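Local atomic coordinates of glycerol trinitrate reductase (Agrobacterium tumefaciens, PDB entry 5EPD), a protein that belongs to the old yellow enzyme family and probably uses FMN and NAD(P)H to reduce xenobiotics such as glycerol trinitrate. Residues A[172-175]-A[176-180]; A[376-379]-A[380-384]; A[264-267]-A[268-272]. All blocks are in the same frame, centred on the assembly; numbering follows the deposited sequence.

The protein folds as a TIM barrel of eight parallel strands. Contacts 1 and 3 are short helical stretches of nine residues on its outer layer, in helices 171-187 and 263-276, with centres about 23 Å apart and nearest atoms about 14 Å apart. In both, aspartate pairs with a side chain on its own helix, and apolar residues face other parts of the barrel. Contact 2 is a surface turn near the C-terminus, on the other side of the chain's centre; its centre lies about 47 Å from that of contact 1 and about 46 Å from that of contact 3. The crystal form is FMN-free, so no distance to bound cofactor can be measured, and all three are best read as local structure.

Contact 1: A[172-175]-A[176-180]; sequences AGIV and DDFRK
The Phe178 ring lies alongside Ile174, and its CE2 meets Ile174 CG2 at 4.0 Å. The two side chains lie side by side and point the same way; CG2 of Ile174, anti to its backbone N, is the branch that does the touching. Ile174 O approaches the ring obliquely, 3.4 Å from Phe178 CD2. The second flat pair is polar: the Asp176 carboxylate sits at the edge of the Arg179 guanidinium and in its plane. Arg179 NE donates to Asp176 OD1 over 2.6 Å at 161°, arriving on the syn side but 32° out of the carboxylate plane; the two bonds from NH2 are weak. A bend at chi3 (43°) folds the arginine back to this i-3 partner. Both pairs ride on regular i to i+4 bonding in helix 171-187, on the outside of the TIM barrel, as in Phe178 N to Ile174 O at 3.1 Å. Val175 and Phe178 pack against Val232 of helix 227-240, and Arg179 NH1 reaches Glu239 there in a second salt bridge. Asp177 OD1 and Gly173 O, 3.3 Å apart, are both acceptors and form no bond with each other; Gly173 O takes the N-H of Asp177 instead.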
# COMPACT_ATOMS: atom_id res chain seq x y z
N ALA A 172 -5.54 0.80 21.09
CA ALA A 172 -4.34 1.62 21.31
C ALA A 172 -3.08 0.82 21.00
O ALA A 172 -2.10 1.37 20.51
CB ALA A 172 -4.30 2.14 22.74
N GLY A 173 -3.11 -0.47 21.30
CA GLY A 173 -1.97 -1.35 21.03
C GLY A 173 -1.69 -1.52 19.56
O GLY A 173 -0.52 -1.63 19.16
N ILE A 174 -2.75 -1.55 18.75
CA ILE A 174 -2.60 -1.63 17.30
C ILE A 174 -2.09 -0.30 16.75
O ILE A 174 -1.24 -0.30 15.87
CB ILE A 174 -3.91 -2.08 16.61
CG1 ILE A 174 -4.15 -3.57 16.87
CG2 ILE A 174 -3.82 -1.88 15.10
CD1 ILE A 174 -5.56 -4.03 16.60
N VAL A 175 -2.57 0.83 17.29
CA VAL A 175 -2.09 2.16 16.90
C VAL A 175 -0.61 2.25 17.19
O VAL A 175 0.15 2.90 16.44
CB VAL A 175 -2.77 3.31 17.68
CG1 VAL A 175 -2.05 4.64 17.43
CG2 VAL A 175 -4.25 3.41 17.34
N ASP A 176 -0.19 1.60 18.28
CA ASP A 176 1.21 1.63 18.64
C ASP A 176 2.08 0.73 17.77
O ASP A 176 3.26 1.04 17.55
CB ASP A 176 1.45 1.27 20.10
CG ASP A 176 2.78 1.79 20.59
OD1 ASP A 176 2.98 3.02 20.50
OD2 ASP A 176 3.65 0.99 21.03
N ASP A 177 1.52 -0.37 17.28
CA ASP A 177 2.24 -1.23 16.33
C ASP A 177 2.51 -0.51 15.02
O ASP A 177 3.57 -0.69 14.45
CB ASP A 177 1.47 -2.50 16.04
CG ASP A 177 1.35 -3.40 17.24
OD1 ASP A 177 2.15 -3.22 18.18
OD2 ASP A 177 0.45 -4.27 17.25
N PHE A 178 1.55 0.30 14.55
CA PHE A 178 1.78 1.18 13.41
C PHE A 178 2.83 2.25 13.73
O PHE A 178 3.73 2.53 12.92
CB PHE A 178 0.51 1.89 12.95
CG PHE A 178 -0.37 1.06 12.05
CD1 PHE A 178 -0.08 0.93 10.70
CD2 PHE A 178 -1.51 0.45 12.55
CE1 PHE A 178 -0.91 0.18 9.86
CE2 PHE A 178 -2.35 -0.31 11.72
CZ PHE A 178 -2.05 -0.44 10.37
N ARG A 179 2.69 2.87 14.91
CA ARG A 179 3.62 3.92 15.33
C ARG A 179 5.05 3.39 15.29
O ARG A 179 5.94 4.00 14.71
CB ARG A 179 3.30 4.42 16.75
CG ARG A 179 3.99 5.75 17.08
CD ARG A 179 4.11 6.03 18.58
NE ARG A 179 4.51 4.83 19.33
CZ ARG A 179 5.77 4.41 19.53
NH1 ARG A 179 6.82 5.09 19.05
NH2 ARG A 179 5.98 3.30 20.23
N LYS A 180 5.24 2.24 15.91
CA LYS A 180 6.55 1.62 16.00
C LYS A 180 6.98 1.17 14.60
O LYS A 180 8.15 1.34 14.21
CB LYS A 180 6.45 0.45 16.99
CG LYS A 180 7.75 -0.19 17.44
CD LYS A 180 7.46 -1.61 17.93
CE LYS A 180 7.37 -2.63 16.78
NZ LYS A 180 6.31 -3.67 16.95

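Contact 2: A[376-379]-A[380-384]; sequences PRFS and ETTSD
Arg377 to Glu380 form a beta turn, with Phe378 and Ser379 both in helical backbone angles and Glu380 N bonded to Arg377 O at 3.2 Å. The side chain of Thr381 adds a second link across the bend: OG1 donates to Phe378 O over 2.8 Å, from well above the carbonyl plane and with a C=O...O angle of only 100°. Arg377 O lies as close, 2.7 Å from Thr381 OG1, but at too poor an angle for a bond. Ser379 OG donates to Glu380 OE2 at 2.7 Å, meeting it from above the carboxylate plane. This pairing of sequence neighbours depends on a fold in the glutamate, whose chi2 of 77° turns the carboxylate back over the turn. Its other oxygen, OE1, accepts from water 1, which in turn accepts from Arg377 N, so the carboxylate is held at both oxygens. Two more waters staple the exit of the turn. Water 2 donates to Phe378 O and shares a bond with Thr382 OG1, standing 3.4 Å above one face of the Phe378 ring, offset toward its rim; water 3 donates to both Ser379 O and Thr382 O. The one apolar touch is Phe378 CE1 on Thr382 CG2 at 3.7 Å. Separately, Pro376 CB comes within 3.1 Å of the backbone Glu380 O. Several of these residues also touch a crystal neighbour, which may influence the tail's shape. The turn rests on the last helix of the chain, 346-352, where Phe378 and Thr381 touch Arg349, and Phe378 N bonds to Asp345 OD2 just ahead of it.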
# COMPACT_ATOMS: atom_id res chain seq x y z
N PRO A 376 12.87 -8.77 -19.16
CA PRO A 376 13.83 -7.94 -19.90
C PRO A 376 13.45 -6.45 -20.00
O PRO A 376 12.26 -6.12 -20.07
CB PRO A 376 13.77 -8.54 -21.30
CG PRO A 376 12.35 -8.99 -21.44
CD PRO A 376 12.05 -9.60 -20.08
N ARG A 377 14.47 -5.59 -20.06
CA ARG A 377 14.31 -4.22 -20.58
C ARG A 377 14.02 -4.24 -22.09
O ARG A 377 14.10 -5.28 -22.73
CB ARG A 377 15.55 -3.39 -20.26
CG ARG A 377 15.78 -3.25 -18.76
CD ARG A 377 17.11 -2.60 -18.42
NE ARG A 377 17.14 -1.23 -18.93
CZ ARG A 377 16.72 -0.14 -18.29
NH1 ARG A 377 16.22 -0.21 -17.06
NH2 ARG A 377 16.80 1.04 -18.89
N PHE A 378 13.68 -3.10 -22.68
CA PHE A 378 13.11 -3.09 -24.04
C PHE A 378 14.06 -3.59 -25.16
O PHE A 378 13.64 -4.33 -26.08
CB PHE A 378 12.53 -1.72 -24.39
CG PHE A 378 12.18 -1.58 -25.83
CD1 PHE A 378 11.19 -2.38 -26.40
CD2 PHE A 378 12.88 -0.69 -26.65
CE1 PHE A 378 10.87 -2.28 -27.75
CE2 PHE A 378 12.57 -0.60 -28.01
CZ PHE A 378 11.55 -1.39 -28.56
N SER A 379 15.33 -3.18 -25.10
CA SER A 379 16.32 -3.65 -26.08
C SER A 379 16.52 -5.19 -26.14
O SER A 379 16.98 -5.71 -27.15
CB SER A 379 17.67 -2.98 -25.80
OG SER A 379 17.94 -2.96 -24.41
N GLU A 380 16.18 -5.88 -25.04
CA GLU A 380 16.32 -7.34 -24.92
C GLU A 380 14.97 -8.06 -25.05
O GLU A 380 14.66 -8.96 -24.26
CB GLU A 380 16.97 -7.68 -23.57
CG GLU A 380 18.46 -7.37 -23.51
CD GLU A 380 18.71 -5.90 -23.33
OE1 GLU A 380 18.22 -5.37 -22.30
OE2 GLU A 380 19.37 -5.28 -24.22
N THR A 381 14.16 -7.65 -26.03
CA THR A 381 12.76 -8.11 -26.16
C THR A 381 12.33 -8.42 -27.59
O THR A 381 11.34 -9.12 -27.82
CB THR A 381 11.80 -7.01 -25.65
OG1 THR A 381 12.40 -6.32 -24.55
CG2 THR A 381 10.46 -7.61 -25.22
N THR A 382 13.10 -7.90 -28.54
CA THR A 382 12.67 -7.79 -29.93
C THR A 382 13.62 -8.54 -30.91
O THR A 382 14.78 -8.84 -30.57
CB THR A 382 12.56 -6.30 -30.31
OG1 THR A 382 13.86 -5.70 -30.23
CG2 THR A 382 11.60 -5.57 -29.35
N SER A 383 13.08 -8.85 -32.10
CA SER A 383 13.84 -9.45 -33.20
C SER A 383 13.57 -8.63 -34.43
O SER A 383 12.40 -8.39 -34.75
CB SER A 383 13.40 -10.90 -33.49
OG SER A 383 14.00 -11.79 -32.57
N ASP A 384 14.63 -8.22 -35.14
CA ASP A 384 14.46 -7.43 -36.38
C ASP A 384 13.92 -8.24 -37.57
O ASP A 384 13.28 -7.67 -38.46
CB ASP A 384 15.78 -6.76 -36.79
CG ASP A 384 16.09 -5.54 -35.94
OD1 ASP A 384 15.28 -5.19 -35.04
OD2 ASP A 384 17.15 -4.92 -36.20
O HOH W 1 17.06 -6.49 -20.08
O HOH W 2 14.45 -3.33 -28.85
O HOH W 3 16.24 -8.07 -28.54

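Contact 3: A[264-267]-A[268-272]; sequences QTQY and DYIVD
Helix 263-276 is the crossover of a beta-alpha-beta unit in the TIM barrel, between strands 245-249 and 281-284, and Gln264 and Asp268 join two successive turns of it. Gln264 NE2 donates to Asp268 OD1 over 2.9 Å with an N-H...O angle of 149°. The oxygen lies in the plane of the Gln264 amide, yet the donor comes to the syn side of the carboxylate well out of its plane, since the two flat groups are inclined by 38°. Chi2 of 70° bends the glutamine chain so that its amide follows the helix forward; the backbone repeats the link, Asp268 N to Gln264 O at 2.8 Å. On a different flank, Ile270 CD1 lies over one face of the Tyr267 ring, 4.3 Å from its centroid and near its normal, a CH-pi contact. Ile270 CD1 also touches Gln266, 3.3 Å from its backbone O and 3.6 Å from its side-chain NE2. Neither amide end of Gln266 depends on this turn: OE1 accepts from Arg225 NE and NE2 donates to Val222 O, in helix 222-225. Asp268 OD1 is also bonded to Ser302 OG, and Gln264 OE1 to Asp299 N, which ties the polar flank to helix 300-306 and the loop before it. Tyr267 and Val271 turn to the barrel wall, where both pack on Ile249 of strand 245-249.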
# COMPACT_ATOMS: atom_id res chain seq x y z
N GLN A 264 -19.25 8.67 -0.05
CA GLN A 264 -18.97 10.08 -0.23
C GLN A 264 -18.89 10.84 1.12
O GLN A 264 -17.89 11.52 1.41
CB GLN A 264 -20.03 10.73 -1.15
CG GLN A 264 -19.60 12.10 -1.66
CD GLN A 264 -18.46 12.02 -2.67
OE1 GLN A 264 -18.63 11.49 -3.76
NE2 GLN A 264 -17.28 12.56 -2.31
N THR A 265 -19.92 10.71 1.95
CA THR A 265 -19.93 11.30 3.28
C THR A 265 -18.74 10.77 4.09
O THR A 265 -18.02 11.53 4.75
CB THR A 265 -21.23 10.96 4.04
OG1 THR A 265 -22.36 11.38 3.25
CG2 THR A 265 -21.26 11.65 5.40
N GLN A 266 -18.55 9.45 4.02
CA GLN A 266 -17.50 8.78 4.79
C GLN A 266 -16.13 9.34 4.43
O GLN A 266 -15.31 9.61 5.35
CB GLN A 266 -17.54 7.27 4.55
CG GLN A 266 -16.63 6.45 5.46
CD GLN A 266 -16.97 6.55 6.94
OE1 GLN A 266 -17.98 5.98 7.41
NE2 GLN A 266 -16.12 7.25 7.69
N TYR A 267 -15.88 9.51 3.13
CA TYR A 267 -14.50 9.82 2.66
C TYR A 267 -14.22 11.31 2.49
O TYR A 267 -13.06 11.72 2.52
CB TYR A 267 -14.12 8.99 1.41
CG TYR A 267 -13.72 7.58 1.80
CD1 TYR A 267 -14.69 6.59 1.97
CD2 TYR A 267 -12.39 7.24 2.03
CE1 TYR A 267 -14.35 5.31 2.37
CE2 TYR A 267 -12.03 5.95 2.43
CZ TYR A 267 -13.02 4.99 2.60
OH TYR A 267 -12.71 3.72 3.00
N ASP A 268 -15.28 12.12 2.34
CA ASP A 268 -15.16 13.58 2.49
C ASP A 268 -14.72 13.90 3.92
O ASP A 268 -13.83 14.75 4.13
CB ASP A 268 -16.50 14.28 2.25
CG ASP A 268 -16.90 14.31 0.81
OD1 ASP A 268 -16.06 14.03 -0.08
OD2 ASP A 268 -18.08 14.63 0.56
N TYR A 269 -15.35 13.24 4.90
CA TYR A 269 -14.97 13.38 6.31
C TYR A 269 -13.50 13.00 6.57
O TYR A 269 -12.71 13.80 7.10
CB TYR A 269 -15.87 12.53 7.22
CG TYR A 269 -15.46 12.68 8.68
CD1 TYR A 269 -15.80 13.82 9.40
CD2 TYR A 269 -14.67 11.70 9.32
CE1 TYR A 269 -15.41 13.99 10.72
CE2 TYR A 269 -14.28 11.86 10.65
CZ TYR A 269 -14.65 13.01 11.35
OH TYR A 269 -14.29 13.21 12.68
N ILE A 270 -13.16 11.76 6.18
CA ILE A 270 -11.79 11.22 6.33
C ILE A 270 -10.75 12.13 5.67
O ILE A 270 -9.71 12.40 6.28
CB ILE A 270 -11.68 9.76 5.80
CG1 ILE A 270 -12.28 8.80 6.84
CG2 ILE A 270 -10.22 9.37 5.54
CD1 ILE A 270 -12.85 7.52 6.24
N VAL A 271 -11.00 12.58 4.45
CA VAL A 271 -9.99 13.45 3.78
C VAL A 271 -9.90 14.84 4.43
O VAL A 271 -8.81 15.36 4.56
CB VAL A 271 -10.18 13.52 2.24
CG1 VAL A 271 -9.29 14.60 1.60
CG2 VAL A 271 -9.86 12.16 1.62
N ASP A 272 -11.02 15.41 4.87
CA ASP A 272 -10.98 16.64 5.69
C ASP A 272 -10.04 16.47 6.88
O ASP A 272 -9.16 17.29 7.14
CB ASP A 272 -12.37 16.99 6.24
CG ASP A 272 -13.31 17.56 5.20
OD1 ASP A 272 -12.82 18.16 4.21
OD2 ASP A 272 -14.55 17.40 5.38